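Histidine kinase (Pseudomonas aeruginosa, PDB 7C1I) probably relays phosphoryl groups between sensor histidine kinases and response-regulator receiver domains, as a histidine-containing phosphotransfer protein of a two-component signalling system. Local coordinates at residues Phe29-Leu40 and Thr55-Met66. Numbering follows the deposited sequence.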
loop_
_atom_site.group_PDB
_atom_site.type_symbol
_atom_site.label_atom_id
_atom_site.label_comp_id
_atom_site.label_asym_id
_atom_site.label_seq_id
_atom_site.Cartn_x
_atom_site.Cartn_y
_atom_site.Cartn_z
ATOM N N PHE A 29 -0.761 12.685 -19.962
ATOM C CA PHE A 29 -1.706 12.461 -18.837
ATOM C C PHE A 29 -0.954 11.666 -17.764
ATOM O O PHE A 29 -1.036 11.946 -16.553
ATOM C CB PHE A 29 -2.990 11.724 -19.222
ATOM C CG PHE A 29 -3.816 11.432 -17.994
ATOM C CD1 PHE A 29 -4.453 12.480 -17.350
ATOM C CD2 PHE A 29 -3.918 10.145 -17.496
ATOM C CE1 PHE A 29 -5.353 12.247 -16.322
ATOM C CE2 PHE A 29 -4.644 9.941 -16.333
ATOM C CZ PHE A 29 -5.375 10.976 -15.796
ATOM N N VAL A 30 -0.166 10.676 -18.193
ATOM C CA VAL A 30 0.600 9.848 -17.215
ATOM C C VAL A 30 1.544 10.788 -16.455
ATOM O O VAL A 30 1.658 10.768 -15.212
ATOM C CB VAL A 30 1.293 8.629 -17.854
ATOM C CG1 VAL A 30 2.297 7.944 -16.940
ATOM C CG2 VAL A 30 0.200 7.701 -18.359
ATOM N N LEU A 31 2.389 11.559 -17.147
ATOM C CA LEU A 31 3.414 12.404 -16.478
ATOM C C LEU A 31 2.694 13.466 -15.638
ATOM O O LEU A 31 3.175 13.684 -14.508
ATOM C CB LEU A 31 4.294 13.027 -17.566
ATOM C CG LEU A 31 5.182 11.970 -18.220
ATOM C CD1 LEU A 31 5.957 12.583 -19.375
ATOM C CD2 LEU A 31 6.143 11.234 -17.299
ATOM N N ASP A 32 1.644 14.117 -16.148
ATOM C CA ASP A 32 0.944 15.197 -15.402
ATOM C C ASP A 32 0.449 14.567 -14.095
ATOM O O ASP A 32 0.556 15.184 -13.017
ATOM C CB ASP A 32 -0.189 15.799 -16.235
ATOM C CG ASP A 32 0.291 16.731 -17.335
ATOM O OD1 ASP A 32 1.504 17.013 -17.407
ATOM O OD2 ASP A 32 -0.661 17.062 -18.068
ATOM N N SER A 33 -0.249 13.433 -14.216
ATOM C CA SER A 33 -0.906 12.770 -13.060
ATOM C C SER A 33 0.172 12.382 -12.042
ATOM O O SER A 33 -0.106 12.469 -10.831
ATOM C CB SER A 33 -1.774 11.635 -13.540
ATOM O OG SER A 33 -2.852 12.033 -14.376
ATOM N N GLU A 34 1.287 11.761 -12.437
ATOM C CA GLU A 34 2.385 11.358 -11.517
ATOM C C GLU A 34 2.822 12.637 -10.793
ATOM O O GLU A 34 3.109 12.485 -9.591
ATOM C CB GLU A 34 3.476 10.627 -12.302
ATOM C CG GLU A 34 2.960 9.252 -12.689
ATOM C CD GLU A 34 3.986 8.478 -13.499
ATOM O OE1 GLU A 34 4.834 9.130 -14.142
ATOM O OE2 GLU A 34 3.754 7.253 -13.587
ATOM N N GLU A 35 3.145 13.755 -11.450
ATOM C CA GLU A 35 3.642 14.957 -10.728
ATOM C C GLU A 35 2.573 15.413 -9.729
ATOM O O GLU A 35 2.958 15.763 -8.595
ATOM C CB GLU A 35 3.979 16.078 -11.713
ATOM C CG GLU A 35 4.468 17.335 -11.015
ATOM C CD GLU A 35 3.442 18.334 -10.506
ATOM O OE1 GLU A 35 3.779 19.067 -9.556
ATOM O OE2 GLU A 35 2.334 18.346 -11.080
ATOM N N ARG A 36 1.282 15.341 -10.067
ATOM C CA ARG A 36 0.203 15.797 -9.150
ATOM C C ARG A 36 -0.005 14.887 -7.933
ATOM O O ARG A 36 -0.397 15.254 -6.805
ATOM C CB ARG A 36 -1.142 15.831 -9.882
ATOM C CG ARG A 36 -1.295 16.945 -10.907
ATOM C CD ARG A 36 -2.626 17.102 -11.618
ATOM N NE ARG A 36 -2.584 18.414 -12.249
ATOM C CZ ARG A 36 -3.055 18.583 -13.478
ATOM N NH1 ARG A 36 -3.674 17.561 -14.047
ATOM N NH2 ARG A 36 -3.015 19.807 -13.971
ATOM N N LEU A 37 0.171 13.583 -8.178
ATOM C CA LEU A 37 0.245 12.668 -7.007
ATOM C C LEU A 37 1.436 13.086 -6.138
ATOM O O LEU A 37 1.279 13.008 -4.904
ATOM C CB LEU A 37 0.321 11.220 -7.503
ATOM C CG LEU A 37 -1.028 10.680 -7.975
ATOM C CD1 LEU A 37 -0.859 9.438 -8.839
ATOM C CD2 LEU A 37 -1.969 10.428 -6.808
ATOM N N ARG A 38 2.621 13.310 -6.715
ATOM C CA ARG A 38 3.779 13.721 -5.877
ATOM C C ARG A 38 3.405 14.994 -5.111
ATOM O O ARG A 38 3.664 15.048 -3.893
ATOM C CB ARG A 38 4.979 13.922 -6.808
ATOM C CG ARG A 38 5.573 12.596 -7.258
ATOM C CD ARG A 38 6.912 12.833 -7.930
ATOM N NE ARG A 38 6.849 13.685 -9.109
ATOM C CZ ARG A 38 6.681 13.282 -10.364
ATOM N NH1 ARG A 38 6.526 11.989 -10.592
ATOM N NH2 ARG A 38 6.672 14.179 -11.333
ATOM N N SER A 39 2.671 15.904 -5.760
ATOM C CA SER A 39 2.272 17.192 -5.133
ATOM C C SER A 39 1.323 16.963 -3.951
ATOM O O SER A 39 1.340 17.650 -2.909
ATOM C CB SER A 39 1.681 18.172 -6.112
ATOM O OG SER A 39 2.678 18.688 -6.982
ATOM N N LEU A 40 0.370 16.046 -4.144
ATOM C CA LEU A 40 -0.600 15.613 -3.103
ATOM C C LEU A 40 0.152 15.029 -1.901
ATOM O O LEU A 40 -0.183 15.366 -0.746
ATOM C CB LEU A 40 -1.669 14.675 -3.670
ATOM C CG LEU A 40 -2.654 15.369 -4.610
ATOM C CD1 LEU A 40 -3.557 14.330 -5.257
ATOM C CD2 LEU A 40 -3.447 16.458 -3.902
ATOM N N THR A 55 -4.625 21.200 -5.785
ATOM C CA THR A 55 -4.039 20.146 -6.655
ATOM C C THR A 55 -5.161 19.153 -6.974
ATOM O O THR A 55 -5.252 18.595 -8.090
ATOM C CB THR A 55 -2.855 19.452 -5.969
ATOM O OG1 THR A 55 -1.875 20.466 -5.747
ATOM C CG2 THR A 55 -2.296 18.339 -6.830
ATOM N N ALA A 56 -5.998 18.766 -6.007
ATOM C CA ALA A 56 -7.163 17.868 -6.173
ATOM C C ALA A 56 -8.125 18.385 -7.248
ATOM O O ALA A 56 -8.482 17.640 -8.182
ATOM C CB ALA A 56 -7.935 17.517 -4.926
ATOM N N HIS A 57 -8.394 19.693 -7.202
ATOM C CA HIS A 57 -9.259 20.310 -8.244
ATOM C C HIS A 57 -8.577 20.183 -9.611
ATOM O O HIS A 57 -9.337 19.854 -10.544
ATOM C CB HIS A 57 -9.495 21.782 -7.881
ATOM C CG HIS A 57 -10.294 22.474 -8.937
ATOM N ND1 HIS A 57 -9.594 23.179 -9.892
ATOM C CD2 HIS A 57 -11.622 22.583 -9.143
ATOM C CE1 HIS A 57 -10.517 23.717 -10.666
ATOM N NE2 HIS A 57 -11.729 23.256 -10.331
ATOM N N SER A 58 -7.271 20.445 -9.730
ATOM C CA SER A 58 -6.664 20.338 -11.084
ATOM C C SER A 58 -6.820 18.888 -11.559
ATOM O O SER A 58 -7.179 18.640 -12.728
ATOM C CB SER A 58 -5.239 20.821 -11.102
ATOM O OG SER A 58 -5.194 22.173 -10.666
ATOM N N PHE A 59 -6.360 18.018 -10.653
ATOM C CA PHE A 59 -6.325 16.586 -11.052
ATOM C C PHE A 59 -7.709 16.096 -11.490
ATOM O O PHE A 59 -7.807 15.227 -12.383
ATOM C CB PHE A 59 -5.825 15.708 -9.901
ATOM C CG PHE A 59 -5.267 14.340 -10.201
ATOM C CD1 PHE A 59 -5.085 13.872 -11.491
ATOM C CD2 PHE A 59 -4.827 13.597 -9.118
ATOM C CE1 PHE A 59 -4.537 12.607 -11.645
ATOM C CE2 PHE A 59 -4.276 12.337 -9.288
ATOM C CZ PHE A 59 -4.103 11.868 -10.570
ATOM N N LYS A 60 -8.796 16.583 -10.884
ATOM C CA LYS A 60 -10.210 16.241 -11.187
ATOM C C LYS A 60 -10.429 16.639 -12.651
ATOM O O LYS A 60 -10.940 15.757 -13.370
ATOM C CB LYS A 60 -11.139 16.985 -10.221
ATOM C CG LYS A 60 -12.624 16.755 -10.470
ATOM C CD LYS A 60 -13.543 17.597 -9.609
ATOM C CE LYS A 60 -13.435 19.057 -9.995
ATOM N NZ LYS A 60 -14.335 19.912 -9.185
ATOM N N GLY A 61 -10.028 17.879 -12.947
ATOM C CA GLY A 61 -10.194 18.280 -14.358
ATOM C C GLY A 61 -9.410 17.419 -15.332
ATOM O O GLY A 61 -9.944 17.041 -16.397
ATOM N N GLY A 62 -8.105 17.247 -15.102
ATOM C CA GLY A 62 -7.255 16.492 -16.041
ATOM C C GLY A 62 -7.799 15.081 -16.177
ATOM O O GLY A 62 -7.904 14.520 -17.289
ATOM N N SER A 63 -8.235 14.455 -15.078
ATOM C CA SER A 63 -8.815 13.086 -15.075
ATOM C C SER A 63 -10.079 13.085 -15.941
ATOM O O SER A 63 -10.280 12.191 -16.790
ATOM C CB SER A 63 -9.060 12.572 -13.677
ATOM O OG SER A 63 -7.771 12.480 -13.090
ATOM N N SER A 64 -10.909 14.107 -15.710
ATOM C CA SER A 64 -12.221 14.187 -16.406
ATOM C C SER A 64 -11.988 14.315 -17.917
ATOM O O SER A 64 -12.697 13.565 -18.621
ATOM C CB SER A 64 -12.905 15.427 -15.886
ATOM O OG SER A 64 -14.082 15.598 -16.662
ATOM N N ASN A 65 -10.953 15.063 -18.311
ATOM C CA ASN A 65 -10.646 15.428 -19.722
ATOM C C ASN A 65 -10.243 14.135 -20.441
ATOM O O ASN A 65 -10.388 13.993 -21.673
ATOM C CB ASN A 65 -9.503 16.433 -19.885
ATOM C CG ASN A 65 -9.699 17.850 -19.387
ATOM O OD1 ASN A 65 -10.881 18.142 -19.222
ATOM N ND2 ASN A 65 -8.625 18.616 -19.288
ATOM N N MET A 66 -9.575 13.220 -19.732
ATOM C CA MET A 66 -9.119 11.925 -20.305
ATOM C C MET A 66 -10.043 10.750 -19.964
ATOM O O MET A 66 -9.592 9.604 -20.175
ATOM C CB MET A 66 -7.681 11.655 -19.854
ATOM C CG MET A 66 -6.574 12.585 -20.306
ATOM S SD MET A 66 -6.542 12.783 -22.108
ATOM C CE MET A 66 -5.850 11.181 -22.515
HETATM O O HOH W 1 -0.229 20.251 -3.467
#
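Phe59 and Arg36 interlock as knobs into holes between two nearly antiparallel helices, their local axes 10.1 Å apart at 159°. Phe59 sits among Ser33, Arg36, Leu37 and Leu40. Its chi1 of -159° turns the ring across the interface, bringing Phe59 CE1 to 3.3 Å from Ser33 OG. Phe59 CE2 lies 3.9 Å from Leu37 CG; Leu40 CD1 meets the ring edge at Phe59 CD2, and Arg36 CB sits over one face. Cys75 and Met97, from helices 69-83 and 90-112, also touch this ring, inside the helical bundle. In return, Arg36 packs its CD 3.8 Å from Phe59 CA. In the conformer described, its guanidinium lies over Ser58 CB, 45° from the Phe59 ring plane, but alternates make this end less certain. Farther along, Phe29 CD1 is 3.6 Å from Met66 CG; Met66 CB and Ser33 OG lie toward the rim on opposite faces of the Phe29 ring. At the opposite end, Thr55 CG2, anti to N, packs 3.7 Å from Leu40 CD2, and one water joins Ser39 O to Thr55 OG1, which is also hydrogen-bonded to Ala51 O. Within their own helices, Ser33 OG and Ser63 OG donate to Phe29 O and Phe59 O, 2.8 Å each. With only water-mediated hydrogen bonding across, rings, methyls and the Arg36 chain hold together a helix whose His57-Lys60-Gly61 pattern (HxxKG) makes exposed His57 probably the phosphorylatable histidine.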